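Local structure of toluene, o-xylene monooxygenase oxygenase subunit (Pseudomonas stutzeri, 2INC) at residues T26-F31 / P140-T145; D63-F68 / K266-K271. The protein forms part of the oxygenase component of toluene, o-xylene monooxygenase, a multichain enzyme that probably hydroxylates aromatic hydrocarbons. All blocks are in the same frame, centred on the assembly; numbering follows the deposited sequence.

Contact 1 of 2, residues T26-F31 / P140-T145; sequences TNLHYF and PASTIT
His29 lays one face of its imidazole over Ser142, and these two residues bury about half of the surface between loop 26-31 and the start of helix 142-172. Ser142 CB stands 4.3 Å from the centroid of the His29 ring and only 6° off its normal, a CH-pi contact in which the small serine lets the ring lie over its CB. Thr145, one turn on, lies beside the ring, its own hydroxyl bonded to the carbonyl of His136. With an alanine here instead of His29, Ser142 CB would probably lose its CH-pi partner and a gap would open beside Thr145.

The hydroxyl of Ser142 lies between its backbone N and carbonyl carbon (chi1 60°), which carries it toward the loop amides. There Leu28 N donates to Ser142 OG at 3.0 Å with an angle of 156° at the hydrogen, while OG also bonds to Ser25 O at the end of helix 20-25. Serine thus serves as acceptor and donor at once, and its short side chain lets Leu28 CB come to 3.6 Å from Ser142 CB.

Water satisfies further loop amides. One molecule accepts from His29 N and, at 2.8 Å, from Ser142 N, a first-turn amide of the helix; another accepts from Asn27 N and donates weakly to Thr143 OG1, whose own hydrogen bond goes to Phe68 O. Asn27 has positive phi, a conformation asparagine tolerates well. Just before it, the methyls Thr26 CG2 and Thr143 CG2 meet at 3.9 Å.

Ala141 is the N-cap of helix 142-172, with Thr145 N bonded to Ala141 O. Helix 20-25 lies against Thr143, Cys55 of helix 46-56 touches Phe31 and Pro140, and an aromatic side chain of another protein chain packs on Leu28.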
loop_
_atom_site.group_PDB
_atom_site.type_symbol
_atom_site.label_atom_id
_atom_site.label_comp_id
_atom_site.label_asym_id
_atom_site.label_seq_id
_atom_site.Cartn_x
_atom_site.Cartn_y
_atom_site.Cartn_z
ATOM N N THR B 26 18.524 -4.687 -15.804
ATOM C CA THR B 26 19.702 -4.727 -16.653
ATOM C C THR B 26 20.872 -5.521 -16.071
ATOM O O THR B 26 21.151 -5.458 -14.866
ATOM C CB THR B 26 20.187 -3.292 -17.020
ATOM O OG1 THR B 26 20.378 -2.547 -15.810
ATOM C CG2 THR B 26 19.114 -2.585 -17.812
ATOM N N ASN B 27 21.553 -6.252 -16.952
ATOM C CA ASN B 27 22.856 -6.818 -16.657
ATOM C C ASN B 27 22.758 -7.769 -15.529
ATOM O O ASN B 27 23.656 -7.763 -14.647
ATOM C CB ASN B 27 23.880 -5.718 -16.326
ATOM C CG ASN B 27 24.265 -4.923 -17.560
ATOM O OD1 ASN B 27 25.424 -4.871 -17.939
ATOM N ND2 ASN B 27 23.286 -4.352 -18.215
ATOM N N LEU B 28 21.719 -8.638 -15.554
ATOM C CA LEU B 28 21.489 -9.550 -14.416
ATOM C C LEU B 28 21.963 -10.986 -14.618
ATOM O O LEU B 28 22.145 -11.692 -13.630
ATOM C CB LEU B 28 19.963 -9.586 -14.021
ATOM C CG LEU B 28 19.366 -8.186 -13.763
ATOM C CD1 LEU B 28 17.933 -8.245 -13.530
ATOM C CD2 LEU B 28 20.084 -7.514 -12.581
ATOM N N HIS B 29 22.120 -11.451 -15.869
ATOM C CA HIS B 29 22.617 -12.804 -16.090
ATOM C C HIS B 29 24.099 -12.769 -15.803
ATOM O O HIS B 29 24.794 -11.829 -16.218
ATOM C CB HIS B 29 22.393 -13.291 -17.514
ATOM C CG HIS B 29 20.951 -13.549 -17.820
ATOM N ND1 HIS B 29 20.435 -13.543 -19.098
ATOM C CD2 HIS B 29 19.924 -13.863 -17.000
ATOM C CE1 HIS B 29 19.142 -13.794 -19.049
ATOM N NE2 HIS B 29 18.808 -14.013 -17.789
ATOM N N TYR B 30 24.529 -13.766 -15.059
ATOM C CA TYR B 30 25.952 -13.946 -14.699
ATOM C C TYR B 30 26.536 -15.148 -15.461
ATOM O O TYR B 30 27.765 -15.323 -15.547
ATOM C CB TYR B 30 26.114 -14.036 -13.175
ATOM C CG TYR B 30 25.401 -15.249 -12.530
ATOM C CD1 TYR B 30 25.936 -16.501 -12.644
ATOM C CD2 TYR B 30 24.156 -15.103 -11.830
ATOM C CE1 TYR B 30 25.290 -17.630 -12.082
ATOM C CE2 TYR B 30 23.503 -16.222 -11.263
ATOM C CZ TYR B 30 24.066 -17.468 -11.373
ATOM O OH TYR B 30 23.481 -18.616 -10.792
ATOM N N PHE B 31 25.681 -15.983 -16.068
ATOM C CA PHE B 31 26.231 -17.064 -16.906
ATOM C C PHE B 31 27.017 -16.571 -18.086
ATOM O O PHE B 31 27.835 -17.293 -18.643
ATOM C CB PHE B 31 25.195 -18.143 -17.370
ATOM C CG PHE B 31 24.280 -17.715 -18.471
ATOM C CD1 PHE B 31 24.662 -17.875 -19.806
ATOM C CD2 PHE B 31 23.039 -17.139 -18.195
ATOM C CE1 PHE B 31 23.847 -17.450 -20.821
ATOM C CE2 PHE B 31 22.207 -16.762 -19.231
ATOM C CZ PHE B 31 22.623 -16.920 -20.536
ATOM N N PRO B 140 20.583 -14.228 -24.255
ATOM C CA PRO B 140 21.829 -13.738 -23.661
ATOM C C PRO B 140 21.852 -12.441 -22.811
ATOM O O PRO B 140 22.951 -11.993 -22.467
ATOM C CB PRO B 140 22.718 -13.532 -24.890
ATOM C CG PRO B 140 21.731 -13.091 -25.953
ATOM C CD PRO B 140 20.452 -13.808 -25.675
ATOM N N ALA B 141 20.720 -11.818 -22.502
ATOM C CA ALA B 141 20.658 -10.587 -21.729
ATOM C C ALA B 141 19.377 -10.646 -20.909
ATOM O O ALA B 141 18.318 -11.050 -21.433
ATOM C CB ALA B 141 20.581 -9.423 -22.612
ATOM N N SER B 142 19.447 -10.173 -19.667
ATOM C CA SER B 142 18.271 -10.131 -18.783
ATOM C C SER B 142 17.108 -9.294 -19.320
ATOM O O SER B 142 15.926 -9.600 -19.067
ATOM C CB SER B 142 18.687 -9.714 -17.365
ATOM O OG SER B 142 19.296 -8.431 -17.376
ATOM N N THR B 143 17.388 -8.257 -20.084
ATOM C CA THR B 143 16.303 -7.449 -20.631
ATOM C C THR B 143 15.599 -8.183 -21.791
ATOM O O THR B 143 14.401 -7.989 -21.983
ATOM C CB THR B 143 16.766 -6.076 -21.160
ATOM O OG1 THR B 143 17.930 -6.287 -21.976
ATOM C CG2 THR B 143 17.076 -5.118 -19.996
ATOM N N ILE B 144 16.311 -9.058 -22.505
ATOM C CA ILE B 144 15.676 -9.904 -23.528
ATOM C C ILE B 144 14.874 -10.986 -22.781
ATOM O O ILE B 144 13.692 -11.184 -23.065
ATOM C CB ILE B 144 16.698 -10.579 -24.429
ATOM C CG1 ILE B 144 17.484 -9.537 -25.214
ATOM C CG2 ILE B 144 16.014 -11.516 -25.445
ATOM C CD1 ILE B 144 18.717 -10.205 -25.928
ATOM N N THR B 145 15.507 -11.673 -21.839
ATOM C CA THR B 145 14.774 -12.624 -20.975
ATOM C C THR B 145 13.457 -12.084 -20.355
ATOM O O THR B 145 12.429 -12.786 -20.374
ATOM C CB THR B 145 15.675 -13.173 -19.846
ATOM O OG1 THR B 145 16.629 -14.045 -20.420
ATOM C CG2 THR B 145 14.816 -13.922 -18.807
HETATM O O HOH W 1 20.421 -6.111 -19.790
HETATM O O HOH W 2 22.017 -9.982 -18.627
#

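Contact 2 of 2, residues D63-F68 / K266-K271; sequences DDWNAF and KMALEK
Asp64 O receives the hydrogen bond of Ala67 N at 3.0 Å and is met by the methyl of Met267, with CE 3.2 Å away. The bond closes the 3-10 turn 65-67; the methyl brings the end of a long thioether chain against that turn. Met267 reaches so far because it is extended throughout: CG is anti to the backbone N (chi1 173°), and the chain continues straight to CE. An unbranched side chain can reach this far, and its methyl also touches Ala67 CB at 4.0 Å.

The sulfur lies near two aromatic rings, giving a pair of Met-aromatic contacts. Met267 SD is at the edge of the Phe68 ring, 5.3 Å from its centroid, and approaches the six-membered ring of Trp65 obliquely, 5.2 Å from that centroid. Closer still is the aliphatic stem of Phe68, whose CB comes within 3.6 Å of Met267 SD. Such sulfur packing joins the loop between helices 46-56 and 76-99 to the end of helix 241-268, within a helical protein of the ferritin clan.

Trp65 also stretches to the next residue of the helix, its CH2 corner reaching Ala268 CB at 4.2 Å, with the methyl near the indole plane; a small residue leaves room for so broad a ring. From Ala268 to Lys271 the chain makes a type I turn. Glu270 OE1 bonds to His62 NE2, and His62 ND1 in turn accepts from Asp64 N, a second tie through the same imidazole. Phe68, buried, packs on residues of two helices, Ile144 and Cys147 of 142-172 and Trp260, Ala263 and Leu264 of 241-268.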
loop_
_atom_site.group_PDB
_atom_site.type_symbol
_atom_site.label_atom_id
_atom_site.label_comp_id
_atom_site.label_asym_id
_atom_site.label_seq_id
_atom_site.Cartn_x
_atom_site.Cartn_y
_atom_site.Cartn_z
ATOM N N ASP B 63 27.846 -7.458 -29.732
ATOM C CA ASP B 63 28.891 -7.433 -28.690
ATOM C C ASP B 63 28.341 -7.004 -27.352
ATOM O O ASP B 63 29.039 -7.101 -26.365
ATOM C CB ASP B 63 30.051 -6.472 -28.990
ATOM C CG ASP B 63 30.729 -6.725 -30.312
ATOM O OD1 ASP B 63 31.365 -5.755 -30.825
ATOM O OD2 ASP B 63 30.670 -7.854 -30.841
ATOM N N ASP B 64 27.128 -6.449 -27.323
ATOM C CA ASP B 64 26.526 -6.015 -26.046
ATOM C C ASP B 64 25.026 -6.247 -25.991
ATOM O O ASP B 64 24.259 -5.306 -26.052
ATOM C CB ASP B 64 26.796 -4.540 -25.819
ATOM C CG ASP B 64 26.512 -4.111 -24.382
ATOM O OD1 ASP B 64 26.386 -4.988 -23.460
ATOM O OD2 ASP B 64 26.440 -2.885 -24.165
ATOM N N TRP B 65 24.602 -7.501 -25.861
ATOM C CA TRP B 65 23.164 -7.771 -25.842
ATOM C C TRP B 65 22.511 -7.159 -24.618
ATOM O O TRP B 65 21.296 -6.923 -24.605
ATOM C CB TRP B 65 22.902 -9.269 -25.820
ATOM C CG TRP B 65 23.080 -9.960 -27.166
ATOM C CD1 TRP B 65 23.953 -10.967 -27.456
ATOM C CD2 TRP B 65 22.344 -9.703 -28.370
ATOM N NE1 TRP B 65 23.819 -11.358 -28.774
ATOM C CE2 TRP B 65 22.827 -10.611 -29.355
ATOM C CE3 TRP B 65 21.320 -8.802 -28.714
ATOM C CZ2 TRP B 65 22.348 -10.629 -30.654
ATOM C CZ3 TRP B 65 20.832 -8.824 -30.032
ATOM C CH2 TRP B 65 21.364 -9.739 -30.983
ATOM N N ASN B 66 23.299 -6.901 -23.581
ATOM C CA ASN B 66 22.771 -6.153 -22.412
ATOM C C ASN B 66 22.260 -4.740 -22.657
ATOM O O ASN B 66 21.512 -4.234 -21.818
ATOM C CB ASN B 66 23.719 -6.148 -21.209
ATOM C CG ASN B 66 23.668 -7.481 -20.384
ATOM O OD1 ASN B 66 22.605 -7.966 -19.948
ATOM N ND2 ASN B 66 24.834 -8.014 -20.133
ATOM N N ALA B 67 22.664 -4.114 -23.779
ATOM C CA ALA B 67 22.115 -2.827 -24.182
ATOM C C ALA B 67 20.630 -2.873 -24.601
ATOM O O ALA B 67 19.999 -1.839 -24.708
ATOM C CB ALA B 67 22.940 -2.190 -25.298
ATOM N N PHE B 68 20.077 -4.055 -24.822
ATOM C CA PHE B 68 18.696 -4.141 -25.245
ATOM C C PHE B 68 17.744 -3.573 -24.200
ATOM O O PHE B 68 17.906 -3.806 -22.995
ATOM C CB PHE B 68 18.295 -5.614 -25.519
ATOM C CG PHE B 68 16.835 -5.770 -25.904
ATOM C CD1 PHE B 68 16.384 -5.337 -27.158
ATOM C CD2 PHE B 68 15.891 -6.292 -24.992
ATOM C CE1 PHE B 68 15.013 -5.427 -27.515
ATOM C CE2 PHE B 68 14.539 -6.409 -25.353
ATOM C CZ PHE B 68 14.093 -5.991 -26.589
ATOM N N LYS B 266 15.613 -4.808 -34.583
ATOM C CA LYS B 266 16.257 -3.524 -34.824
ATOM C C LYS B 266 17.684 -3.525 -34.303
ATOM O O LYS B 266 18.654 -3.126 -35.008
ATOM C CB LYS B 266 15.466 -2.387 -34.188
ATOM C CG LYS B 266 16.026 -1.016 -34.531
ATOM C CD LYS B 266 15.135 0.066 -34.061
ATOM C CE LYS B 266 15.805 1.406 -34.262
ATOM N NZ LYS B 266 15.150 2.480 -33.443
ATOM N N MET B 267 17.826 -3.925 -33.039
ATOM C CA MET B 267 19.140 -3.962 -32.437
ATOM C C MET B 267 20.060 -4.918 -33.183
ATOM O O MET B 267 21.201 -4.580 -33.452
ATOM C CB MET B 267 19.030 -4.319 -30.960
ATOM C CG MET B 267 20.369 -4.522 -30.332
ATOM S SD MET B 267 20.092 -4.892 -28.599
ATOM C CE MET B 267 21.765 -4.925 -27.998
ATOM N N ALA B 268 19.582 -6.118 -33.512
ATOM C CA ALA B 268 20.370 -7.078 -34.256
ATOM C C ALA B 268 20.900 -6.500 -35.580
ATOM O O ALA B 268 22.046 -6.749 -35.945
ATOM C CB ALA B 268 19.567 -8.363 -34.502
ATOM N N LEU B 269 20.079 -5.701 -36.261
ATOM C CA LEU B 269 20.468 -5.100 -37.562
ATOM C C LEU B 269 21.587 -4.056 -37.434
ATOM O O LEU B 269 22.094 -3.594 -38.440
ATOM C CB LEU B 269 19.263 -4.486 -38.262
ATOM C CG LEU B 269 18.147 -5.462 -38.649
ATOM C CD1 LEU B 269 17.160 -4.780 -39.648
ATOM C CD2 LEU B 269 18.687 -6.713 -39.215
ATOM N N GLU B 270 21.975 -3.690 -36.218
ATOM C CA GLU B 270 23.135 -2.809 -36.019
ATOM C C GLU B 270 24.444 -3.480 -36.441
ATOM O O GLU B 270 25.410 -2.802 -36.790
ATOM C CB GLU B 270 23.262 -2.359 -34.565
ATOM C CG GLU B 270 22.155 -1.459 -34.025
ATOM C CD GLU B 270 22.238 -1.352 -32.502
ATOM O OE1 GLU B 270 23.153 -1.975 -31.903
ATOM O OE2 GLU B 270 21.396 -0.646 -31.903
ATOM N N LYS B 271 24.457 -4.805 -36.442
ATOM C CA LYS B 271 25.632 -5.580 -36.782
ATOM C C LYS B 271 25.519 -6.176 -38.187
ATOM O O LYS B 271 24.490 -6.733 -38.536
ATOM C CB LYS B 271 25.818 -6.693 -35.761
ATOM C CG LYS B 271 27.000 -7.565 -36.071
ATOM C CD LYS B 271 27.578 -8.184 -34.820
ATOM C CE LYS B 271 28.923 -8.841 -35.129
ATOM N NZ LYS B 271 28.786 -9.841 -36.235
#

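In the fold
From the N terminus the chain leaves helix 20-25 and runs through 26-31, the first half of contact 1, then passes helix 46-56 to reach 63-68, which opens contact 2. Three more helices follow before 140-145 closes the first loop at the start of helix 142-172; the second loop closes only at 266-271, where helix 241-268 runs out. The segments alternate, so the two loops cross rather than nest. The contacts also touch directly: Thr143 OG1 probably hydrogen-bonds to Phe68 O, and Pro140 packs on Trp65. With centres about 13 Å apart, they tie both early loops to the same end of the helical bundle.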